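Local structure of endo alpha-1,4 polygalactosaminidase (6OJ1) at residues G39-I44 / V55-Y60; S104-D109 / K117-S122. The protein cleaves alpha-1,4-linked galactosamine polymers from within the chain as an endo-acting glycoside hydrolase, and thereby disrupts microbial biofilms. All coordinates share one frame; numbering follows the deposited sequence.

Contact 1: G39-I44 / V55-Y60; sequences GTKWQI and VDAEIY
Gln43 lies over the ring of Tyr60: its CB sits above the middle of one face, 4.1 Å from the ring centroid and 3° off the normal, a CH-pi contact. CG comes nearest the ring at CE2 (3.8 Å) because it stands anti to the backbone N (chi1 158°); the chain then bends at chi2, and the amide plane ends up almost perpendicular to the ring. The ring is steadied at its far end, where Tyr60 OH gives a 2.6 Å hydrogen bond to Val55 O, in the carbonyl plane on a lone pair. Between the backbones, Gln43 N donates to Ile59 O at 2.9 Å. Lys41 O receives two weak bonds, from the N atoms of Glu58 and Ile59.

On the side of Trp42 and Ile59, CG2 of Thr40 packs crosswise against CD1 of Ile59 (3.6 Å). The extended Lys41 chain runs out to Asp56, the centre of an inverse gamma turn; NZ makes a weak bond to Asp56 O and reaches Asp56 OD2 through a water. A second water joins Lys41 N to Glu58 OE2.

Farther out, Lys266 and Asn272 hold the Gln43 amide, and Tyr276 OH bonds to Trp42 O. Two neighbouring parallel strands in this register, Trp42 beside Ile59 and Gln43 beside Tyr60, form the first strand pair of the GH114 (beta/alpha)-barrel.

Contact 2: S104-D109 / K117-S122; sequences SDLGHD and KWLNIS. With NAG (2-acetamido-2-deoxy-beta-D-glucopyranose), chain C.
A beta hairpin interrupted by a bulge pairs Leu106 with Leu119 and Asp109 with Lys117, both as antiparallel non-hydrogen-bonded pairs, with the register slipping by one residue between them. Three nearly straight backbone bonds hold it: Asn120 N to Asp105 O, Gly107 N to Trp118 O (2.7 Å) and Trp118 N to His108 O (2.9 Å). Both backbone polar groups of Trp118 are thus used at the slip, where Gly107 and His108 together face this one residue.

Leu106 and Leu119 lie side by side, pointing the same way, their CD2 methyls 3.8 Å apart. The CD1 methyl of Leu106 also rests on CD of Lys117, whose chain crosses it at about a right angle. Beyond CG the lysine chain stays extended until its last torsion (chi4 -70°), which brings NZ to OD1 of Asp109 in a 2.7 Å salt bridge met nearly end-on to the C-O bond.

At the other end, Asn120 carries an N-linked NAG, with ND2 bonded to C1 of the sugar. Its OD1 accepts from Ser122 N at 3.1 Å, closing an Asx turn, although the donor stands above the carbonyl plane. A single water ties the sugar to both segments: it accepts from Asn120 ND2 and donates to Ser104 O (2.6 Å) and to NAG O7 (2.9 Å).

Strand 116-119 is the middle of a three-stranded sheet, with strand 90-92 along its other edge. Leu119 packs on Val126 and Met130 of helix 124-140, Ile121 reaches helix 163-179, and Asp105 bonds Ser123 and Asn125 where helix 124-140 begins.

Overall arrangement
Contact 1 comes first along the chain and closes before contact 2 opens. Their centres are 32 Å apart, on opposite sides of the chain's centre, and their nearest atoms stay about 16 Å from each other, so the two do not touch. They belong to different sheets: 39-44 / 55-60 starts the large sheet of the barrel, whereas 104-109 / 117-122 lies in the small antiparallel sheet inserted between strands 81-87 and 144-148. Contact 1 therefore builds the barrel wall itself, and contact 2 a peripheral, glycosylated addition to it, packed in part against helices 124-140 and 163-179. Both are parts of one GH114 glycoside hydrolase fold.

Contact 1: G39-I44 / V55-Y60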
ATOM      1  N   GLY A  39       3.720  15.589  -2.219  1.00 30.77           N
ATOM      2  CA  GLY A  39       5.165  15.691  -2.291  1.00 30.77           C
ATOM      3  C   GLY A  39       5.923  15.219  -1.066  1.00 34.95           C
ATOM      4  O   GLY A  39       7.162  15.280  -1.064  1.00 34.72           O
ATOM      5  N   THR A  40       5.235  14.740  -0.032  1.00 30.03           N
ATOM      6  CA  THR A  40       5.934  14.319   1.175  1.00 25.85           C
ATOM      7  C   THR A  40       6.863  13.154   0.862  1.00 27.32           C
ATOM      8  O   THR A  40       6.454  12.165   0.247  1.00 26.99           O
ATOM      9  CB  THR A  40       4.943  13.926   2.274  1.00 32.24           C
ATOM     10  OG1 THR A  40       4.153  15.067   2.640  1.00 31.47           O
ATOM     11  CG2 THR A  40       5.696  13.430   3.495  1.00 35.09           C
ATOM     12  N   LYS A  41       8.123  13.283   1.280  1.00 27.29           N
ATOM     13  CA  LYS A  41       9.105  12.230   1.052  1.00 23.40           C
ATOM     14  C   LYS A  41       8.801  11.017   1.922  1.00 25.19           C
ATOM     15  O   LYS A  41       8.456  11.148   3.101  1.00 26.97           O
ATOM     16  CB  LYS A  41      10.508  12.751   1.361  1.00 26.55           C
ATOM     17  CG  LYS A  41      11.630  11.790   1.021  1.00 24.90           C
ATOM     18  CD  LYS A  41      12.982  12.468   1.303  1.00 30.09           C
ATOM     19  CE  LYS A  41      14.151  11.520   1.118  1.00 28.78           C
ATOM     20  NZ  LYS A  41      15.443  12.218   1.429  1.00 35.92           N
ATOM     21  N   TRP A  42       8.946   9.826   1.343  1.00 23.98           N
ATOM     22  CA  TRP A  42       8.627   8.607   2.068  1.00 20.84           C
ATOM     23  C   TRP A  42       9.699   7.554   1.826  1.00 23.67           C
ATOM     24  O   TRP A  42      10.578   7.690   0.968  1.00 22.07           O
ATOM     25  CB  TRP A  42       7.239   8.058   1.695  1.00 22.13           C
ATOM     26  CG  TRP A  42       7.118   7.390   0.337  1.00 20.96           C
ATOM     27  CD1 TRP A  42       7.533   7.883  -0.868  1.00 23.96           C
ATOM     28  CD2 TRP A  42       6.477   6.132   0.057  1.00 21.66           C
ATOM     29  NE1 TRP A  42       7.217   6.994  -1.878  1.00 23.16           N
ATOM     30  CE2 TRP A  42       6.574   5.913  -1.339  1.00 22.75           C
ATOM     31  CE3 TRP A  42       5.838   5.168   0.853  1.00 21.31           C
ATOM     32  CZ2 TRP A  42       6.063   4.769  -1.959  1.00 19.53           C
ATOM     33  CZ3 TRP A  42       5.319   4.023   0.238  1.00 18.24           C
ATOM     34  CH2 TRP A  42       5.432   3.839  -1.160  1.00 21.08           C
ATOM     35  N   GLN A  43       9.612   6.507   2.635  1.00 20.70           N
ATOM     36  CA  GLN A  43      10.386   5.288   2.505  1.00 19.21           C
ATOM     37  C   GLN A  43       9.416   4.136   2.707  1.00 19.15           C
ATOM     38  O   GLN A  43       8.435   4.268   3.440  1.00 22.89           O
ATOM     39  CB  GLN A  43      11.546   5.258   3.534  1.00 19.86           C
ATOM     40  CG  GLN A  43      12.129   3.875   3.896  1.00 21.80           C
ATOM     41  CD  GLN A  43      12.955   3.223   2.783  1.00 26.05           C
ATOM     42  OE1 GLN A  43      12.577   3.240   1.616  1.00 18.60           O
ATOM     43  NE2 GLN A  43      14.093   2.638   3.152  1.00 19.09           N
ATOM     44  N   ILE A  44       9.670   3.019   2.035  1.00 17.71           N
ATOM     45  CA  ILE A  44       8.880   1.812   2.220  1.00 18.84           C
ATOM     46  C   ILE A  44       9.837   0.641   2.380  1.00 16.32           C
ATOM     47  O   ILE A  44      10.830   0.535   1.651  1.00 18.46           O
ATOM     48  CB  ILE A  44       7.886   1.564   1.064  1.00 19.15           C
ATOM     49  CG1 ILE A  44       7.176   0.216   1.255  1.00 15.93           C
ATOM     50  CG2 ILE A  44       8.574   1.648  -0.307  1.00 18.15           C
ATOM     51  CD1 ILE A  44       5.948   0.009   0.337  1.00 19.32           C
ATOM     52  N   VAL A  55      17.239   6.840   6.622  1.00 34.91           N
ATOM     53  CA  VAL A  55      16.647   7.537   5.494  1.00 34.79           C
ATOM     54  C   VAL A  55      15.855   8.725   6.022  1.00 33.62           C
ATOM     55  O   VAL A  55      14.958   8.572   6.859  1.00 31.19           O
ATOM     56  CB  VAL A  55      15.768   6.586   4.675  1.00 33.33           C
ATOM     57  CG1 VAL A  55      15.175   7.304   3.481  1.00 42.56           C
ATOM     58  CG2 VAL A  55      16.597   5.377   4.234  1.00 37.43           C
ATOM     59  N   ASP A  56      16.189   9.917   5.535  1.00 27.74           N
ATOM     60  CA  ASP A  56      15.536  11.149   5.969  1.00 32.64           C
ATOM     61  C   ASP A  56      14.221  11.339   5.208  1.00 34.47           C
ATOM     62  O   ASP A  56      14.075  12.208   4.350  1.00 46.64           O
ATOM     63  CB  ASP A  56      16.473  12.329   5.757  1.00 44.14           C
ATOM     64  CG  ASP A  56      15.884  13.623   6.239  1.00 50.68           C
ATOM     65  OD1 ASP A  56      15.053  13.576   7.174  1.00 50.81           O
ATOM     66  OD2 ASP A  56      16.239  14.680   5.675  1.00 65.66           O
ATOM     67  N   ALA A  57      13.250  10.491   5.536  1.00 28.58           N
ATOM     68  CA  ALA A  57      11.915  10.579   4.967  1.00 22.55           C
ATOM     69  C   ALA A  57      10.907  10.853   6.074  1.00 31.82           C
ATOM     70  O   ALA A  57      11.040  10.330   7.182  1.00 30.02           O
ATOM     71  CB  ALA A  57      11.529   9.284   4.239  1.00 24.98           C
ATOM     72  N   GLU A  58       9.880  11.654   5.761  1.00 28.33           N
ATOM     73  CA  GLU A  58       8.876  12.001   6.765  1.00 31.12           C
ATOM     74  C   GLU A  58       7.938  10.843   7.057  1.00 27.80           C
ATOM     75  O   GLU A  58       7.356  10.786   8.144  1.00 28.10           O
ATOM     76  CB  GLU A  58       8.024  13.190   6.317  1.00 32.54           C
ATOM     77  CG  GLU A  58       8.690  14.540   6.329  1.00 47.25           C
ATOM     78  CD  GLU A  58       7.703  15.645   5.992  1.00 53.80           C
ATOM     79  OE1 GLU A  58       6.638  15.718   6.650  1.00 53.06           O
ATOM     80  OE2 GLU A  58       7.979  16.421   5.053  1.00 55.93           O
ATOM     81  N   ILE A  59       7.732   9.948   6.090  1.00 21.87           N
ATOM     82  CA  ILE A  59       6.764   8.868   6.214  1.00 20.27           C
ATOM     83  C   ILE A  59       7.473   7.553   5.933  1.00 20.49           C
ATOM     84  O   ILE A  59       8.195   7.440   4.938  1.00 22.09           O
ATOM     85  CB  ILE A  59       5.575   9.041   5.243  1.00 23.93           C
ATOM     86  CG1 ILE A  59       4.739  10.271   5.615  1.00 26.29           C
ATOM     87  CG2 ILE A  59       4.730   7.785   5.228  1.00 22.03           C
ATOM     88  CD1 ILE A  59       3.710  10.654   4.537  1.00 27.32           C
ATOM     89  N   TYR A  60       7.267   6.566   6.803  1.00 22.36           N
ATOM     90  CA  TYR A  60       7.763   5.210   6.593  1.00 19.07           C
ATOM     91  C   TYR A  60       6.579   4.266   6.463  1.00 22.10           C
ATOM     92  O   TYR A  60       5.707   4.262   7.329  1.00 20.68           O
ATOM     93  CB  TYR A  60       8.647   4.743   7.759  1.00 18.73           C
ATOM     94  CG  TYR A  60      10.114   5.152   7.684  1.00 17.29           C
ATOM     95  CD1 TYR A  60      10.486   6.484   7.623  1.00 20.11           C
ATOM     96  CD2 TYR A  60      11.118   4.189   7.707  1.00 19.27           C
ATOM     97  CE1 TYR A  60      11.826   6.853   7.567  1.00 26.33           C
ATOM     98  CE2 TYR A  60      12.448   4.543   7.647  1.00 22.23           C
ATOM     99  CZ  TYR A  60      12.795   5.878   7.582  1.00 28.51           C
ATOM    100  OH  TYR A  60      14.122   6.251   7.536  1.00 26.00           O
TER
HETATM  101  O   HOH W   1       8.914  15.610   2.732  1.00 39.85           O
HETATM  102  O   HOH W   2      15.851  14.519   3.137  1.00 56.41           O

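Contact 2: S104-D109 / K117-S122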
ATOM      1  N   SER A 104     -13.519 -21.494   1.880  1.00 24.95           N
ATOM      2  CA  SER A 104     -14.388 -20.737   0.986  1.00 25.38           C
ATOM      3  C   SER A 104     -13.958 -19.284   0.822  1.00 24.28           C
ATOM      4  O   SER A 104     -14.487 -18.604  -0.060  1.00 27.62           O
ATOM      5  CB  SER A 104     -15.835 -20.809   1.493  1.00 24.08           C
ATOM      6  OG  SER A 104     -15.893 -20.431   2.864  1.00 27.06           O
ATOM      7  N   ASP A 105     -13.015 -18.789   1.624  1.00 20.21           N
ATOM      8  CA  ASP A 105     -12.506 -17.441   1.425  1.00 17.57           C
ATOM      9  C   ASP A 105     -11.478 -17.357   0.305  1.00 20.15           C
ATOM     10  O   ASP A 105     -11.168 -16.248  -0.137  1.00 21.26           O
ATOM     11  CB  ASP A 105     -11.845 -16.900   2.702  1.00 19.58           C
ATOM     12  CG  ASP A 105     -12.832 -16.703   3.836  1.00 27.29           C
ATOM     13  OD1 ASP A 105     -14.000 -16.376   3.550  1.00 22.40           O
ATOM     14  OD2 ASP A 105     -12.440 -16.882   5.006  1.00 25.27           O
ATOM     15  N   LEU A 106     -10.957 -18.484  -0.166  1.00 21.65           N
ATOM     16  CA  LEU A 106      -9.751 -18.492  -0.985  1.00 24.57           C
ATOM     17  C   LEU A 106     -10.075 -18.739  -2.450  1.00 25.34           C
ATOM     18  O   LEU A 106     -10.853 -19.638  -2.779  1.00 26.32           O
ATOM     19  CB  LEU A 106      -8.769 -19.567  -0.503  1.00 26.50           C
ATOM     20  CG  LEU A 106      -8.321 -19.555   0.962  1.00 30.44           C
ATOM     21  CD1 LEU A 106      -7.117 -20.473   1.177  1.00 32.18           C
ATOM     22  CD2 LEU A 106      -8.011 -18.148   1.433  1.00 24.57           C
ATOM     23  N   GLY A 107      -9.442 -17.951  -3.323  1.00 23.41           N
ATOM     24  CA  GLY A 107      -9.491 -18.158  -4.764  1.00 20.17           C
ATOM     25  C   GLY A 107      -8.180 -18.687  -5.328  1.00 27.51           C
ATOM     26  O   GLY A 107      -7.502 -19.497  -4.686  1.00 24.81           O
ATOM     27  N   HIS A 108      -7.815 -18.241  -6.529  1.00 22.20           N
ATOM     28  CA  HIS A 108      -6.651 -18.741  -7.245  1.00 23.88           C
ATOM     29  C   HIS A 108      -5.354 -18.171  -6.659  1.00 21.57           C
ATOM     30  O   HIS A 108      -5.341 -17.128  -5.997  1.00 22.74           O
ATOM     31  CB  HIS A 108      -6.733 -18.375  -8.731  1.00 26.56           C
ATOM     32  CG  HIS A 108      -7.784 -19.121  -9.495  1.00 27.27           C
ATOM     33  ND1 HIS A 108      -8.167 -18.765 -10.769  1.00 31.44           N
ATOM     34  CD2 HIS A 108      -8.518 -20.213  -9.175  1.00 31.89           C
ATOM     35  CE1 HIS A 108      -9.094 -19.604 -11.202  1.00 31.73           C
ATOM     36  NE2 HIS A 108      -9.325 -20.492 -10.252  1.00 32.94           N
ATOM     37  N   ASP A 109      -4.247 -18.865  -6.934  1.00 28.49           N
ATOM     38  CA  ASP A 109      -2.936 -18.347  -6.554  1.00 27.70           C
ATOM     39  C   ASP A 109      -2.669 -17.015  -7.240  1.00 29.46           C
ATOM     40  O   ASP A 109      -3.089 -16.785  -8.375  1.00 30.31           O
ATOM     41  CB  ASP A 109      -1.823 -19.318  -6.949  1.00 30.80           C
ATOM     42  CG  ASP A 109      -1.971 -20.673  -6.313  1.00 40.43           C
ATOM     43  OD1 ASP A 109      -2.658 -20.771  -5.282  1.00 35.84           O
ATOM     44  OD2 ASP A 109      -1.394 -21.643  -6.849  1.00 46.54           O
ATOM     45  N   LYS A 117      -2.910 -16.359  -2.186  1.00 20.79           N
ATOM     46  CA  LYS A 117      -4.150 -16.590  -2.916  1.00 22.66           C
ATOM     47  C   LYS A 117      -5.068 -15.377  -2.830  1.00 18.44           C
ATOM     48  O   LYS A 117      -5.111 -14.677  -1.818  1.00 20.92           O
ATOM     49  CB  LYS A 117      -4.903 -17.812  -2.364  1.00 22.14           C
ATOM     50  CG  LYS A 117      -4.178 -19.135  -2.508  1.00 24.19           C
ATOM     51  CD  LYS A 117      -5.051 -20.273  -2.004  1.00 26.59           C
ATOM     52  CE  LYS A 117      -4.293 -21.601  -2.007  1.00 40.55           C
ATOM     53  NZ  LYS A 117      -4.052 -22.088  -3.391  1.00 42.98           N
ATOM     54  N   TRP A 118      -5.849 -15.163  -3.898  1.00 18.02           N
ATOM     55  CA  TRP A 118      -6.854 -14.110  -3.896  1.00 17.04           C
ATOM     56  C   TRP A 118      -7.941 -14.401  -2.858  1.00 22.84           C
ATOM     57  O   TRP A 118      -8.320 -15.552  -2.642  1.00 21.53           O
ATOM     58  CB  TRP A 118      -7.461 -13.973  -5.301  1.00 17.41           C
ATOM     59  CG  TRP A 118      -6.482 -13.399  -6.288  1.00 21.22           C
ATOM     60  CD1 TRP A 118      -5.828 -14.065  -7.295  1.00 23.50           C
ATOM     61  CD2 TRP A 118      -6.007 -12.052  -6.321  1.00 22.15           C
ATOM     62  NE1 TRP A 118      -4.992 -13.197  -7.972  1.00 22.35           N
ATOM     63  CE2 TRP A 118      -5.086 -11.956  -7.390  1.00 18.51           C
ATOM     64  CE3 TRP A 118      -6.281 -10.905  -5.556  1.00 20.05           C
ATOM     65  CZ2 TRP A 118      -4.439 -10.763  -7.715  1.00 23.24           C
ATOM     66  CZ3 TRP A 118      -5.631  -9.717  -5.878  1.00 20.63           C
ATOM     67  CH2 TRP A 118      -4.717  -9.659  -6.948  1.00 18.23           C
ATOM     68  N   LEU A 119      -8.436 -13.347  -2.207  1.00 16.03           N
ATOM     69  CA  LEU A 119      -9.503 -13.477  -1.221  1.00 15.05           C
ATOM     70  C   LEU A 119     -10.851 -13.094  -1.813  1.00 17.73           C
ATOM     71  O   LEU A 119     -10.949 -12.205  -2.662  1.00 19.35           O
ATOM     72  CB  LEU A 119      -9.247 -12.587  -0.014  1.00 14.43           C
ATOM     73  CG  LEU A 119      -8.029 -12.996   0.808  1.00 16.94           C
ATOM     74  CD1 LEU A 119      -7.796 -11.957   1.903  1.00 19.12           C
ATOM     75  CD2 LEU A 119      -8.244 -14.398   1.362  1.00 16.36           C
ATOM     76  N   ASN A 120     -11.905 -13.742  -1.314  1.00 18.50           N
ATOM     77  CA  ASN A 120     -13.253 -13.230  -1.552  1.00 16.92           C
ATOM     78  C   ASN A 120     -13.458 -12.055  -0.606  1.00 19.94           C
ATOM     79  O   ASN A 120     -13.832 -12.213   0.561  1.00 20.37           O
ATOM     80  CB  ASN A 120     -14.299 -14.311  -1.340  1.00 18.45           C
ATOM     81  CG  ASN A 120     -15.698 -13.819  -1.653  1.00 21.32           C
ATOM     82  OD1 ASN A 120     -15.895 -12.642  -1.964  1.00 20.96           O
ATOM     83  ND2 ASN A 120     -16.661 -14.702  -1.584  1.00 22.73           N
ATOM     84  N   ILE A 121     -13.201 -10.852  -1.120  1.00 16.98           N
ATOM     85  CA  ILE A 121     -13.261  -9.661  -0.282  1.00 19.79           C
ATOM     86  C   ILE A 121     -14.681  -9.297   0.116  1.00 18.11           C
ATOM     87  O   ILE A 121     -14.873  -8.409   0.961  1.00 19.16           O
ATOM     88  CB  ILE A 121     -12.559  -8.485  -0.997  1.00 17.69           C
ATOM     89  CG1 ILE A 121     -13.207  -8.208  -2.366  1.00 19.41           C
ATOM     90  CG2 ILE A 121     -11.041  -8.760  -1.093  1.00 16.96           C
ATOM     91  CD1 ILE A 121     -12.561  -7.019  -3.123  1.00 17.46           C
ATOM     92  N   SER A 122     -15.688  -9.977  -0.437  1.00 19.32           N
ATOM     93  CA  SER A 122     -17.068  -9.782   0.001  1.00 19.71           C
ATOM     94  C   SER A 122     -17.449 -10.681   1.168  1.00 19.85           C
ATOM     95  O   SER A 122     -18.526 -10.501   1.754  1.00 19.97           O
ATOM     96  CB  SER A 122     -18.031 -10.043  -1.162  1.00 22.30           C
ATOM     97  OG  SER A 122     -17.742  -9.182  -2.254  1.00 24.88           O
TER
HETATM   98  C1  NAG C   1     -18.017 -14.277  -1.867  1.00 22.95           C
HETATM   99  C2  NAG C   1     -18.779 -15.352  -2.621  1.00 27.84           C
HETATM  100  C3  NAG C   1     -20.211 -14.897  -2.877  1.00 32.56           C
HETATM  101  C4  NAG C   1     -20.893 -14.460  -1.586  1.00 31.68           C
HETATM  102  C5  NAG C   1     -20.020 -13.486  -0.787  1.00 30.46           C
HETATM  103  C6  NAG C   1     -20.535 -13.254   0.619  1.00 26.57           C
HETATM  104  C7  NAG C   1     -17.729 -16.917  -4.200  1.00 32.12           C
HETATM  105  C8  NAG C   1     -17.065 -17.069  -5.538  1.00 32.07           C
HETATM  106  N2  NAG C   1     -18.118 -15.678  -3.874  1.00 25.12           N
HETATM  107  O3  NAG C   1     -20.923 -15.982  -3.458  1.00 33.94           O
HETATM  108  O4  NAG C   1     -22.092 -13.773  -1.926  1.00 36.98           O
HETATM  109  O5  NAG C   1     -18.684 -13.989  -0.650  1.00 25.51           O
HETATM  110  O6  NAG C   1     -20.372 -14.410   1.434  1.00 34.33           O
HETATM  111  O7  NAG C   1     -17.903 -17.869  -3.451  1.00 39.72           O
HETATM  112  O   HOH W   3     -16.606 -17.405  -0.869  1.00 41.40           O